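Local coordinates for protein Phosphoglucosamine/phosphogalactosamine mutase (Sulfolobus tokodaii, PDB 2F7L) that interconverts the 6-phosphates and 1-phosphates of glucosamine and galactosamine on the route to UDP-GlcNAc and UDP-GalNAc, using one magnesium ion per subunit, at residues 238-249 with 340-349; 277-287 with 316-327. One frame throughout, in Å; residues are numbered along the deposited sequence.

Contact 1: residues 238-249 with 340-349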
loop_
_atom_site.group_PDB
_atom_site.type_symbol
_atom_site.label_atom_id
_atom_site.label_comp_id
_atom_site.label_asym_id
_atom_site.label_seq_id
_atom_site.Cartn_x
_atom_site.Cartn_y
_atom_site.Cartn_z
ATOM N N VAL A 238 3.112 8.582 13.051
ATOM C CA VAL A 238 2.735 7.728 11.917
ATOM C C VAL A 238 1.566 8.268 11.137
ATOM O O VAL A 238 0.546 8.626 11.710
ATOM C CB VAL A 238 2.348 6.302 12.340
ATOM C CG1 VAL A 238 2.252 5.418 11.116
ATOM C CG2 VAL A 238 3.373 5.746 13.261
ATOM N N ALA A 239 1.718 8.317 9.820
ATOM C CA ALA A 239 0.648 8.794 8.955
ATOM C C ALA A 239 0.205 7.702 7.963
ATOM O O ALA A 239 1.032 6.935 7.433
ATOM C CB ALA A 239 1.099 10.041 8.224
ATOM N N HIS A 240 -1.110 7.624 7.740
ATOM C CA HIS A 240 -1.682 6.638 6.814
ATOM C C HIS A 240 -2.416 7.329 5.684
ATOM O O HIS A 240 -2.585 8.548 5.671
ATOM C CB HIS A 240 -2.732 5.722 7.485
ATOM C CG HIS A 240 -2.244 4.963 8.685
ATOM N ND1 HIS A 240 -1.131 4.145 8.657
ATOM C CD2 HIS A 240 -2.776 4.833 9.926
ATOM C CE1 HIS A 240 -1.005 3.542 9.826
ATOM N NE2 HIS A 240 -1.991 3.940 10.611
ATOM N N ASP A 241 -2.876 6.497 4.755
ATOM C CA ASP A 241 -3.666 6.921 3.617
ATOM C C ASP A 241 -5.105 6.524 3.941
ATOM O O ASP A 241 -5.390 6.004 5.021
ATOM C CB ASP A 241 -3.179 6.245 2.342
ATOM C CG ASP A 241 -3.234 4.729 2.406
ATOM O OD1 ASP A 241 -2.904 4.129 3.457
ATOM O OD2 ASP A 241 -3.592 4.131 1.367
ATOM N N GLY A 242 -6.008 6.775 3.008
ATOM C CA GLY A 242 -7.418 6.495 3.217
ATOM C C GLY A 242 -7.850 5.171 3.803
ATOM O O GLY A 242 -8.678 5.167 4.701
ATOM N N ASP A 243 -7.345 4.049 3.306
ATOM C CA ASP A 243 -7.754 2.769 3.872
ATOM C C ASP A 243 -6.660 2.090 4.722
ATOM O O ASP A 243 -6.716 0.883 5.016
ATOM C CB ASP A 243 -8.297 1.825 2.772
ATOM C CG ASP A 243 -7.268 1.474 1.728
ATOM O OD1 ASP A 243 -7.516 0.546 0.929
ATOM O OD2 ASP A 243 -6.210 2.128 1.696
ATOM N N ALA A 244 -5.680 2.903 5.117
ATOM C CA ALA A 244 -4.556 2.521 5.973
ATOM C C ALA A 244 -3.721 1.313 5.633
ATOM O O ALA A 244 -3.266 0.613 6.530
ATOM C CB ALA A 244 -5.018 2.422 7.423
ATOM N N ASP A 245 -3.493 1.057 4.354
ATOM C CA ASP A 245 -2.642 -0.073 4.019
ATOM C C ASP A 245 -1.218 0.468 3.865
ATOM O O ASP A 245 -0.267 -0.260 3.596
ATOM C CB ASP A 245 -3.123 -0.789 2.746
ATOM C CG ASP A 245 -3.526 0.160 1.658
ATOM O OD1 ASP A 245 -3.081 1.329 1.722
ATOM O OD2 ASP A 245 -4.276 -0.267 0.739
ATOM N N ARG A 246 -1.083 1.767 4.071
ATOM C CA ARG A 246 0.210 2.419 3.979
ATOM C C ARG A 246 0.585 3.081 5.301
ATOM O O ARG A 246 -0.282 3.468 6.086
ATOM C CB ARG A 246 0.185 3.456 2.854
ATOM C CG ARG A 246 1.090 3.106 1.718
ATOM C CD ARG A 246 0.440 3.326 0.392
ATOM N NE ARG A 246 -0.015 4.690 0.204
ATOM C CZ ARG A 246 -0.022 5.304 -0.976
ATOM N NH1 ARG A 246 0.416 4.666 -2.055
ATOM N NH2 ARG A 246 -0.500 6.543 -1.091
ATOM N N ALA A 247 1.882 3.200 5.545
ATOM C CA ALA A 247 2.359 3.818 6.768
ATOM C C ALA A 247 3.701 4.531 6.575
ATOM O O ALA A 247 4.728 3.879 6.389
ATOM C CB ALA A 247 2.489 2.757 7.867
ATOM N N ILE A 248 3.713 5.859 6.573
ATOM C CA ILE A 248 4.995 6.530 6.479
ATOM C C ILE A 248 5.208 7.236 7.817
ATOM O O ILE A 248 4.297 7.875 8.350
ATOM C CB ILE A 248 5.106 7.520 5.277
ATOM C CG1 ILE A 248 3.942 8.474 5.263
ATOM C CG2 ILE A 248 5.197 6.753 3.952
ATOM C CD1 ILE A 248 4.034 9.424 4.120
ATOM N N PHE A 249 6.406 7.064 8.373
ATOM C CA PHE A 249 6.757 7.614 9.681
ATOM C C PHE A 249 7.425 8.972 9.724
ATOM O O PHE A 249 7.974 9.461 8.732
ATOM C CB PHE A 249 7.644 6.619 10.442
ATOM C CG PHE A 249 7.008 5.267 10.647
ATOM C CD1 PHE A 249 7.020 4.317 9.630
ATOM C CD2 PHE A 249 6.391 4.946 11.860
ATOM C CE1 PHE A 249 6.435 3.060 9.812
ATOM C CE2 PHE A 249 5.795 3.686 12.055
ATOM C CZ PHE A 249 5.818 2.739 11.027
ATOM N N ARG A 340 0.049 -5.146 2.476
ATOM C CA ARG A 340 0.570 -3.968 3.153
ATOM C C ARG A 340 -0.340 -3.722 4.339
ATOM O O ARG A 340 -1.553 -3.667 4.172
ATOM C CB ARG A 340 0.481 -2.756 2.247
ATOM C CG ARG A 340 0.555 -3.082 0.803
ATOM C CD ARG A 340 0.382 -1.836 0.036
ATOM N NE ARG A 340 -0.969 -1.716 -0.491
ATOM C CZ ARG A 340 -1.382 -0.674 -1.205
ATOM N NH1 ARG A 340 -0.540 0.331 -1.460
ATOM N NH2 ARG A 340 -2.621 -0.646 -1.675
ATOM N N ASP A 341 0.239 -3.531 5.523
ATOM C CA ASP A 341 -0.549 -3.335 6.733
ATOM C C ASP A 341 0.038 -2.229 7.618
ATOM O O ASP A 341 0.968 -2.467 8.380
ATOM C CB ASP A 341 -0.599 -4.673 7.478
ATOM C CG ASP A 341 -1.605 -4.684 8.600
ATOM O OD1 ASP A 341 -1.604 -3.738 9.421
ATOM O OD2 ASP A 341 -2.391 -5.651 8.677
ATOM N N GLY A 342 -0.522 -1.026 7.523
ATOM C CA GLY A 342 -0.038 0.113 8.297
ATOM C C GLY A 342 0.067 -0.031 9.812
ATOM O O GLY A 342 1.063 0.373 10.424
ATOM N N ALA A 343 -0.961 -0.583 10.444
ATOM C CA ALA A 343 -0.900 -0.748 11.880
ATOM C C ALA A 343 0.153 -1.792 12.149
ATOM O O ALA A 343 0.964 -1.625 13.068
ATOM C CB ALA A 343 -2.237 -1.202 12.447
ATOM N N MET A 344 0.166 -2.857 11.347
ATOM C CA MET A 344 1.157 -3.898 11.579
ATOM C C MET A 344 2.534 -3.270 11.570
ATOM O O MET A 344 3.406 -3.653 12.349
ATOM C CB MET A 344 1.109 -4.992 10.515
ATOM C CG MET A 344 2.045 -6.184 10.803
ATOM S SD MET A 344 1.559 -7.221 12.218
ATOM C CE MET A 344 2.479 -6.443 13.559
ATOM N N SER A 345 2.712 -2.292 10.689
ATOM C CA SER A 345 3.982 -1.615 10.551
ATOM C C SER A 345 4.287 -0.757 11.749
ATOM O O SER A 345 5.410 -0.764 12.240
ATOM C CB SER A 345 3.967 -0.758 9.300
ATOM O OG SER A 345 3.670 -1.561 8.186
ATOM N N PHE A 346 3.293 -0.003 12.199
ATOM C CA PHE A 346 3.459 0.873 13.352
ATOM C C PHE A 346 3.887 0.062 14.594
ATOM O O PHE A 346 4.718 0.510 15.395
ATOM C CB PHE A 346 2.145 1.604 13.632
ATOM C CG PHE A 346 2.105 2.289 14.970
ATOM C CD1 PHE A 346 2.755 3.495 15.170
ATOM C CD2 PHE A 346 1.414 1.723 16.034
ATOM C CE1 PHE A 346 2.714 4.133 16.406
ATOM C CE2 PHE A 346 1.373 2.355 17.275
ATOM C CZ PHE A 346 2.026 3.563 17.458
ATOM N N ALA A 347 3.309 -1.130 14.740
ATOM C CA ALA A 347 3.617 -2.017 15.856
ATOM C C ALA A 347 5.046 -2.562 15.757
ATOM O O ALA A 347 5.780 -2.612 16.754
ATOM C CB ALA A 347 2.623 -3.183 15.891
ATOM N N LEU A 348 5.432 -2.995 14.565
ATOM C CA LEU A 348 6.761 -3.521 14.373
ATOM C C LEU A 348 7.772 -2.423 14.623
ATOM O O LEU A 348 8.854 -2.675 15.145
ATOM C CB LEU A 348 6.925 -4.056 12.956
ATOM C CG LEU A 348 6.224 -5.381 12.670
ATOM C CD1 LEU A 348 6.300 -5.702 11.185
ATOM C CD2 LEU A 348 6.870 -6.480 13.489
ATOM N N MET A 349 7.415 -1.198 14.264
ATOM C CA MET A 349 8.338 -0.090 14.441
ATOM C C MET A 349 8.587 0.156 15.913
ATOM O O MET A 349 9.730 0.295 16.336
ATOM C CB MET A 349 7.799 1.180 13.780
ATOM C CG MET A 349 8.808 2.329 13.722
ATOM S SD MET A 349 10.253 1.956 12.705
ATOM C CE MET A 349 9.804 2.764 11.161
#

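Contact 2: residues 277-287 with 316-327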
loop_
_atom_site.group_PDB
_atom_site.type_symbol
_atom_site.label_atom_id
_atom_site.label_comp_id
_atom_site.label_asym_id
_atom_site.label_seq_id
_atom_site.Cartn_x
_atom_site.Cartn_y
_atom_site.Cartn_z
ATOM N N ALA A 277 13.930 -17.888 8.798
ATOM C CA ALA A 277 13.380 -17.519 7.504
ATOM C C ALA A 277 14.401 -17.005 6.504
ATOM O O ALA A 277 15.355 -16.298 6.854
ATOM C CB ALA A 277 12.280 -16.490 7.693
ATOM N N ILE A 278 14.159 -17.350 5.247
ATOM C CA ILE A 278 15.020 -16.960 4.137
ATOM C C ILE A 278 15.334 -15.460 4.084
ATOM O O ILE A 278 14.515 -14.676 3.599
ATOM C CB ILE A 278 14.385 -17.338 2.781
ATOM C CG1 ILE A 278 13.309 -18.426 2.969
ATOM C CG2 ILE A 278 15.472 -17.744 1.819
ATOM C CD1 ILE A 278 13.770 -19.681 3.686
ATOM N N LYS A 279 16.515 -15.064 4.571
ATOM C CA LYS A 279 16.920 -13.658 4.532
ATOM C C LYS A 279 16.742 -13.282 3.061
ATOM O O LYS A 279 17.480 -13.745 2.180
ATOM C CB LYS A 279 18.390 -13.477 4.943
ATOM C CG LYS A 279 18.852 -14.260 6.181
ATOM C CD LYS A 279 18.165 -13.810 7.458
ATOM C CE LYS A 279 18.676 -14.592 8.661
ATOM N NZ LYS A 279 17.817 -14.330 9.846
ATOM N N LYS A 280 15.736 -12.455 2.808
ATOM C CA LYS A 280 15.413 -12.050 1.462
ATOM C C LYS A 280 14.082 -11.317 1.491
ATOM O O LYS A 280 13.112 -11.804 2.079
ATOM C CB LYS A 280 15.278 -13.284 0.598
ATOM C CG LYS A 280 14.832 -13.007 -0.812
ATOM C CD LYS A 280 14.223 -14.253 -1.430
ATOM C CE LYS A 280 14.733 -15.514 -0.746
ATOM N NZ LYS A 280 16.227 -15.488 -0.585
ATOM N N ILE A 281 14.042 -10.160 0.837
ATOM C CA ILE A 281 12.845 -9.352 0.778
ATOM C C ILE A 281 12.573 -8.930 -0.661
ATOM O O ILE A 281 13.459 -9.005 -1.507
ATOM C CB ILE A 281 12.995 -8.117 1.698
ATOM C CG1 ILE A 281 14.098 -7.186 1.182
ATOM C CG2 ILE A 281 13.327 -8.582 3.127
ATOM C CD1 ILE A 281 13.685 -6.287 0.057
ATOM N N VAL A 282 11.339 -8.507 -0.935
ATOM C CA VAL A 282 10.914 -8.067 -2.266
ATOM C C VAL A 282 10.627 -6.575 -2.203
ATOM O O VAL A 282 10.180 -6.071 -1.182
ATOM C CB VAL A 282 9.602 -8.773 -2.686
ATOM C CG1 VAL A 282 9.142 -8.296 -4.056
ATOM C CG2 VAL A 282 9.802 -10.267 -2.690
ATOM N N THR A 283 10.908 -5.856 -3.278
ATOM C CA THR A 283 10.588 -4.426 -3.323
ATOM C C THR A 283 10.551 -3.942 -4.767
ATOM O O THR A 283 11.136 -4.560 -5.661
ATOM C CB THR A 283 11.570 -3.561 -2.505
ATOM O OG1 THR A 283 10.895 -2.362 -2.105
ATOM C CG2 THR A 283 12.786 -3.181 -3.332
ATOM N N ALA A 284 9.843 -2.849 -5.005
ATOM C CA ALA A 284 9.737 -2.330 -6.356
ATOM C C ALA A 284 10.910 -1.427 -6.736
ATOM O O ALA A 284 11.524 -0.743 -5.900
ATOM C CB ALA A 284 8.420 -1.594 -6.534
ATOM N N VAL A 285 11.203 -1.445 -8.028
ATOM C CA VAL A 285 12.281 -0.659 -8.607
ATOM C C VAL A 285 12.164 0.830 -8.300
ATOM O O VAL A 285 13.055 1.597 -8.627
ATOM C CB VAL A 285 12.331 -0.880 -10.132
ATOM C CG1 VAL A 285 12.911 -2.267 -10.437
ATOM C CG2 VAL A 285 10.924 -0.757 -10.718
ATOM N N SER A 286 11.066 1.223 -7.666
ATOM C CA SER A 286 10.825 2.612 -7.282
ATOM C C SER A 286 11.541 2.889 -5.950
ATOM O O SER A 286 11.686 4.037 -5.518
ATOM C CB SER A 286 9.316 2.861 -7.148
ATOM O OG SER A 286 8.686 1.867 -6.342
ATOM N N SER A 287 11.995 1.813 -5.310
ATOM C CA SER A 287 12.715 1.886 -4.035
ATOM C C SER A 287 14.190 2.276 -4.206
ATOM O O SER A 287 14.847 1.895 -5.190
ATOM C CB SER A 287 12.635 0.532 -3.318
ATOM O OG SER A 287 11.449 0.407 -2.566
ATOM N N VAL A 316 5.895 -11.958 -2.630
ATOM C CA VAL A 316 6.407 -12.302 -1.313
ATOM C C VAL A 316 5.901 -13.708 -0.967
ATOM O O VAL A 316 6.697 -14.591 -0.621
ATOM C CB VAL A 316 5.963 -11.307 -0.219
ATOM C CG1 VAL A 316 6.535 -11.733 1.126
ATOM C CG2 VAL A 316 6.452 -9.931 -0.552
ATOM N N ALA A 317 4.591 -13.922 -1.067
ATOM C CA ALA A 317 4.042 -15.248 -0.783
ATOM C C ALA A 317 4.734 -16.290 -1.686
ATOM O O ALA A 317 5.436 -17.171 -1.191
ATOM C CB ALA A 317 2.522 -15.265 -1.007
ATOM N N ASP A 318 4.545 -16.165 -3.000
ATOM C CA ASP A 318 5.133 -17.063 -3.994
ATOM C C ASP A 318 6.615 -17.434 -3.813
ATOM O O ASP A 318 7.059 -18.477 -4.309
ATOM C CB ASP A 318 4.952 -16.473 -5.387
ATOM C CG ASP A 318 3.575 -16.742 -5.957
ATOM O OD1 ASP A 318 2.587 -16.691 -5.191
ATOM O OD2 ASP A 318 3.475 -16.998 -7.179
ATOM N N GLU A 319 7.390 -16.597 -3.130
ATOM C CA GLU A 319 8.793 -16.922 -2.945
ATOM C C GLU A 319 9.155 -16.994 -1.468
ATOM O O GLU A 319 10.318 -16.834 -1.062
ATOM C CB GLU A 319 9.697 -15.938 -3.734
ATOM C CG GLU A 319 10.042 -14.595 -3.101
ATOM C CD GLU A 319 11.034 -13.789 -3.970
ATOM O OE1 GLU A 319 10.684 -13.410 -5.114
ATOM O OE2 GLU A 319 12.172 -13.539 -3.514
ATOM N N ASN A 320 8.130 -17.247 -0.666
ATOM C CA ASN A 320 8.302 -17.396 0.766
ATOM C C ASN A 320 9.360 -16.441 1.286
ATOM O O ASN A 320 10.276 -16.842 1.992
ATOM C CB ASN A 320 8.713 -18.832 1.050
ATOM C CG ASN A 320 8.734 -19.148 2.515
ATOM O OD1 ASN A 320 7.689 -19.146 3.179
ATOM N ND2 ASN A 320 9.931 -19.429 3.045
ATOM N N ALA A 321 9.219 -15.171 0.927
ATOM C CA ALA A 321 10.175 -14.148 1.331
ATOM C C ALA A 321 10.059 -13.737 2.798
ATOM O O ALA A 321 9.106 -14.096 3.490
ATOM C CB ALA A 321 10.020 -12.930 0.436
ATOM N N LEU A 322 11.035 -12.975 3.271
ATOM C CA LEU A 322 11.022 -12.524 4.651
ATOM C C LEU A 322 9.959 -11.459 4.809
ATOM O O LEU A 322 9.174 -11.508 5.739
ATOM C CB LEU A 322 12.385 -11.945 5.047
ATOM C CG LEU A 322 12.526 -11.487 6.501
ATOM C CD1 LEU A 322 12.491 -12.710 7.420
ATOM C CD2 LEU A 322 13.828 -10.706 6.686
ATOM N N ALA A 323 9.954 -10.485 3.901
ATOM C CA ALA A 323 8.992 -9.383 3.919
ATOM C C ALA A 323 8.983 -8.691 2.563
ATOM O O ALA A 323 9.716 -9.083 1.653
ATOM C CB ALA A 323 9.354 -8.369 5.008
ATOM N N GLY A 324 8.142 -7.671 2.425
ATOM C CA GLY A 324 8.089 -6.929 1.184
ATOM C C GLY A 324 7.696 -5.518 1.540
ATOM O O GLY A 324 7.220 -5.286 2.640
ATOM N N PHE A 325 7.929 -4.566 0.650
ATOM C CA PHE A 325 7.518 -3.194 0.905
ATOM C C PHE A 325 7.645 -2.313 -0.335
ATOM O O PHE A 325 8.285 -2.693 -1.324
ATOM C CB PHE A 325 8.294 -2.582 2.078
ATOM C CG PHE A 325 9.749 -2.318 1.795
ATOM C CD1 PHE A 325 10.708 -3.312 1.985
ATOM C CD2 PHE A 325 10.168 -1.063 1.349
ATOM C CE1 PHE A 325 12.068 -3.061 1.738
ATOM C CE2 PHE A 325 11.510 -0.804 1.098
ATOM C CZ PHE A 325 12.464 -1.806 1.294
ATOM N N GLU A 326 6.989 -1.153 -0.284
ATOM C CA GLU A 326 7.032 -0.186 -1.370
ATOM C C GLU A 326 7.586 1.104 -0.804
ATOM O O GLU A 326 7.498 1.336 0.388
ATOM C CB GLU A 326 5.639 0.090 -1.938
ATOM C CG GLU A 326 5.047 -1.026 -2.768
ATOM C CD GLU A 326 4.312 -0.502 -4.004
ATOM O OE1 GLU A 326 4.958 -0.320 -5.069
ATOM O OE2 GLU A 326 3.083 -0.254 -3.908
ATOM N N GLU A 327 8.137 1.955 -1.661
ATOM C CA GLU A 327 8.702 3.215 -1.207
ATOM C C GLU A 327 7.628 4.185 -0.719
ATOM O O GLU A 327 7.920 5.181 -0.048
ATOM C CB GLU A 327 9.533 3.837 -2.334
ATOM C CG GLU A 327 8.899 3.811 -3.714
ATOM C CD GLU A 327 7.788 4.833 -3.882
ATOM O OE1 GLU A 327 8.000 5.994 -3.472
ATOM O OE2 GLU A 327 6.711 4.482 -4.433
#

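Contact 1: residues 238-249 with 340-349
D245 and R340 lie side by side where the beta hairpin of domain II in this phosphohexose mutase, with the loop whose D241, D243 and D245 bind magnesium by similarity, meets the start of helix 342-356 of domain III. OD2 of D245 stands 3.0 Å from NH2 of R340, over one face of the guanidinium: a salt bridge in which the oxygen lies well out of the guanidinium plane, so that no N-H points at it; the two planes are 36° apart. Both have further partners: K107 at the carboxylate, D8 at R340 NH2. With an alanine in place of R340, the carboxylate of D245 would probably lose one of its positive neighbours and be less firmly placed beside the metal site. One step out, G342 N gives a weak bond to A244 O (3.3 Å), and G342 lets the helix start press close, its CA 3.7 Å from A247 CB. H240 fixes the loop from within: ND1 donates to R246 O at 2.8 Å, while NE2 is bonded to T188. D341 N-caps the helix, its OD1 accepting from M344 N at 2.8 Å. Farther along, M349, CG anti to its N (chi1 -171°) and then bent, swings CE over one face of F249 in a CH-pi contact, 3.6 Å from the centroid. SD stands farther above the same face, 4.7 Å from the centroid, as a Met-aromatic contact, while F346 CA sits at the ring edge.

Contact 2: residues 277-287 with 316-327
F325 carries its ring over T283, whose OG1 lies beneath the centre of one face, 3.6 Å from the ring atom CE2, in the parallel pairing of strands 280-284 and 323-326 within the alpha/beta sheet of domain III. F325 CB points to the face that also carries I281 and T283, and with CG between the backbone N and the carbonyl carbon (chi1 70°) the ring leans across onto T283; I281 CD1 reaches its CE1 obliquely. The strands are laced by alternating backbone bonds: L322 N to K280 O at 2.7 Å, almost straight in line with the carbonyl, then V282 N to A323 O, then F325 N to V282 O at 3.3 Å. On the other face V282 packs against the end of helix 309-318, its CB 4.0 Å from V316 CG2. The helix ends in a Schellman motif with N320, at positive phi, as the C-prime residue, and A321 N returns to V316 O. Ahead of the paired strands, L322 lays CD1 against A277 CB, 3.8 Å away. Beyond the strands S286 OG lies alongside E327 CG, while the carboxylate of E327 is bonded to W258. T283 OG1 is the middle link of a short relay: it accepts from S287 OG at 2.9 Å and donates to F325 O at 2.7 Å, from above the carbonyl plane.

Overall arrangement
Contact 2 is nested in the loop of chain closed by contact 1: residues 277-287 and 316-327 build the core of the domain III sheet, and the chain then runs on through strand 329-332 to R340, where domain III meets the hairpin of domain II. The centres lie about 17 Å apart and the nearest atoms about 4 Å, without touching. Helix 259-272 bridges them, meeting F249 and M349 in contact 1 and I281 and L322 in contact 2. Both approach the active site. The side chain of R340 is about 4 Å from that of S97, which by similarity carries the phosphoserine intermediate and is unmodified here, and that of E326 about 8 Å from both S97 and D245.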